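Local coordinates for protein glycosyl hydrolase (Streptomyces cattleya, PDB 7LR8) that probably hydrolyses the beta-1,4 linkage between mannose and N-acetylglucosamine in the breakdown of N-glycan cores, and is captured here with that disaccharide bound, at residues A246-E251 / A291-P296. The protein carries 1 engineered substitution. Residues are numbered along the deposited sequence; the frame is centred on the assembly and turned at random.
Sequences AAYLVE and AVLDCP
The carboxylate of Glu251, the one flat side-chain group in the contact, meets Cys295 with its OE2 side: OE2 lies 3.2 Å from Cys295 CB, which lies a little off the carboxylate plane, and 3.5 Å from Cys295 SG. Pro296 CD approaches OE2 at 3.9 Å, higher over that same face. A bend in the glutamate chain (chi2 -56°) folds the carboxylate back across the gap, with Glu251 CG alongside the sulfur. Outside the two segments, Lys254 forms a salt bridge with OE2 and also donates to Pro296 O, while Thr397 OG1 hydrogen-bonds to OE1. Shortening Glu251 to an alanine would take away the carboxylate, is likely to leave Lys254 without its charged mate, and would probably open a gap beside Cys295.

Away from the carboxylate the packing is mostly apolar. Cys295 is wedged between Glu251, Ala247 and Val250, its SG 3.7 Å from Ala247 CB and its CB 3.9 Å from Val250 CG1. Ala247 CB also sits 3.6 Å over Ala291 O. With Val292 CG1 anti to the backbone N (chi1 171°), CG2 reaches Ala246 CB at 3.5 Å.

With only a methyl on Ala247, helices 240-253 and 281-293, successive outer helices of the (beta/alpha)8 barrel, approach to 4.5 Å between Ala247 CA and Val292 CA. No direct hydrogen bond joins the segments; apolar packing holds them, and Lys254 supplies a polar bridge at the buried Glu251 end of the contact.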
loop_
_atom_site.group_PDB
_atom_site.type_symbol
_atom_site.label_atom_id
_atom_site.label_comp_id
_atom_site.label_asym_id
_atom_site.label_seq_id
_atom_site.Cartn_x
_atom_site.Cartn_y
_atom_site.Cartn_z
ATOM N N ALA B 246 -20.713 -24.915 -6.958
ATOM C CA ALA B 246 -20.035 -24.383 -8.137
ATOM C C ALA B 246 -20.852 -24.617 -9.407
ATOM O O ALA B 246 -20.929 -23.733 -10.269
ATOM C CB ALA B 246 -18.639 -24.990 -8.259
ATOM N N ALA B 247 -21.463 -25.803 -9.548
ATOM C CA ALA B 247 -22.360 -26.049 -10.675
ATOM C C ALA B 247 -23.554 -25.101 -10.640
ATOM O O ALA B 247 -24.043 -24.660 -11.685
ATOM C CB ALA B 247 -22.835 -27.508 -10.665
ATOM N N TYR B 248 -24.044 -24.781 -9.443
ATOM C CA TYR B 248 -25.122 -23.802 -9.326
ATOM C C TYR B 248 -24.720 -22.448 -9.901
ATOM O O TYR B 248 -25.487 -21.824 -10.642
ATOM C CB TYR B 248 -25.505 -23.635 -7.868
ATOM C CG TYR B 248 -26.452 -22.488 -7.598
ATOM C CD1 TYR B 248 -27.683 -22.417 -8.235
ATOM C CD2 TYR B 248 -26.140 -21.515 -6.665
ATOM C CE1 TYR B 248 -28.569 -21.381 -7.971
ATOM C CE2 TYR B 248 -27.021 -20.484 -6.387
ATOM C CZ TYR B 248 -28.229 -20.422 -7.040
ATOM O OH TYR B 248 -29.106 -19.396 -6.758
ATOM N N LEU B 249 -23.550 -21.941 -9.513
ATOM C CA LEU B 249 -23.147 -20.631 -10.020
ATOM C C LEU B 249 -23.010 -20.665 -11.535
ATOM O O LEU B 249 -23.360 -19.695 -12.222
ATOM C CB LEU B 249 -21.840 -20.179 -9.368
ATOM C CG LEU B 249 -21.897 -19.617 -7.950
ATOM C CD1 LEU B 249 -20.511 -19.123 -7.564
ATOM C CD2 LEU B 249 -22.933 -18.499 -7.834
ATOM N N VAL B 250 -22.513 -21.782 -12.074
ATOM C CA VAL B 250 -22.375 -21.927 -13.522
ATOM C C VAL B 250 -23.734 -21.795 -14.196
ATOM O O VAL B 250 -23.905 -21.013 -15.137
ATOM C CB VAL B 250 -21.701 -23.271 -13.862
ATOM C CG1 VAL B 250 -21.875 -23.628 -15.351
ATOM C CG2 VAL B 250 -20.226 -23.248 -13.474
ATOM N N GLU B 251 -24.723 -22.557 -13.720
ATOM C CA GLU B 251 -26.027 -22.544 -14.374
ATOM C C GLU B 251 -26.793 -21.261 -14.069
ATOM O O GLU B 251 -27.588 -20.807 -14.899
ATOM C CB GLU B 251 -26.840 -23.774 -13.964
ATOM C CG GLU B 251 -26.247 -25.072 -14.482
ATOM C CD GLU B 251 -26.082 -25.059 -15.985
ATOM O OE1 GLU B 251 -27.060 -24.704 -16.680
ATOM O OE2 GLU B 251 -24.978 -25.408 -16.469
ATOM N N ALA B 291 -19.794 -32.480 -10.432
ATOM C CA ALA B 291 -21.019 -31.703 -10.581
ATOM C C ALA B 291 -20.855 -30.610 -11.637
ATOM O O ALA B 291 -21.759 -30.383 -12.449
ATOM C CB ALA B 291 -21.420 -31.093 -9.235
ATOM N N VAL B 292 -19.701 -29.949 -11.664
ATOM C CA VAL B 292 -19.496 -28.875 -12.633
ATOM C C VAL B 292 -19.378 -29.439 -14.042
ATOM O O VAL B 292 -19.945 -28.893 -14.998
ATOM C CB VAL B 292 -18.265 -28.041 -12.252
ATOM C CG1 VAL B 292 -17.928 -27.071 -13.382
ATOM C CG2 VAL B 292 -18.541 -27.270 -10.977
ATOM N N LEU B 293 -18.658 -30.550 -14.198
ATOM C CA LEU B 293 -18.491 -31.118 -15.530
ATOM C C LEU B 293 -19.771 -31.753 -16.070
ATOM O O LEU B 293 -19.801 -32.137 -17.245
ATOM C CB LEU B 293 -17.348 -32.144 -15.522
ATOM C CG LEU B 293 -15.931 -31.596 -15.291
ATOM C CD1 LEU B 293 -14.908 -32.720 -15.406
ATOM C CD2 LEU B 293 -15.596 -30.473 -16.253
ATOM N N ASP B 294 -20.820 -31.870 -15.256
ATOM C CA ASP B 294 -22.154 -32.213 -15.739
ATOM C C ASP B 294 -22.923 -30.988 -16.254
ATOM O O ASP B 294 -24.116 -31.093 -16.553
ATOM C CB ASP B 294 -22.944 -32.911 -14.625
ATOM C CG ASP B 294 -24.165 -33.648 -15.135
ATOM O OD1 ASP B 294 -24.064 -34.349 -16.172
ATOM O OD2 ASP B 294 -25.228 -33.531 -14.480
ATOM N N CYS B 295 -22.267 -29.838 -16.341
ATOM C CA CYS B 295 -22.835 -28.609 -16.876
ATOM C C CYS B 295 -22.230 -28.333 -18.237
ATOM O O CYS B 295 -20.999 -28.372 -18.362
ATOM C CB CYS B 295 -22.542 -27.428 -15.951
ATOM S SG CYS B 295 -23.298 -27.547 -14.335
ATOM N N PRO B 296 -23.031 -28.073 -19.270
ATOM C CA PRO B 296 -22.457 -27.779 -20.585
ATOM C C PRO B 296 -21.890 -26.370 -20.634
ATOM O O PRO B 296 -22.200 -25.512 -19.802
ATOM C CB PRO B 296 -23.648 -27.925 -21.543
ATOM C CG PRO B 296 -24.800 -28.415 -20.717
ATOM C CD PRO B 296 -24.498 -28.056 -19.298
#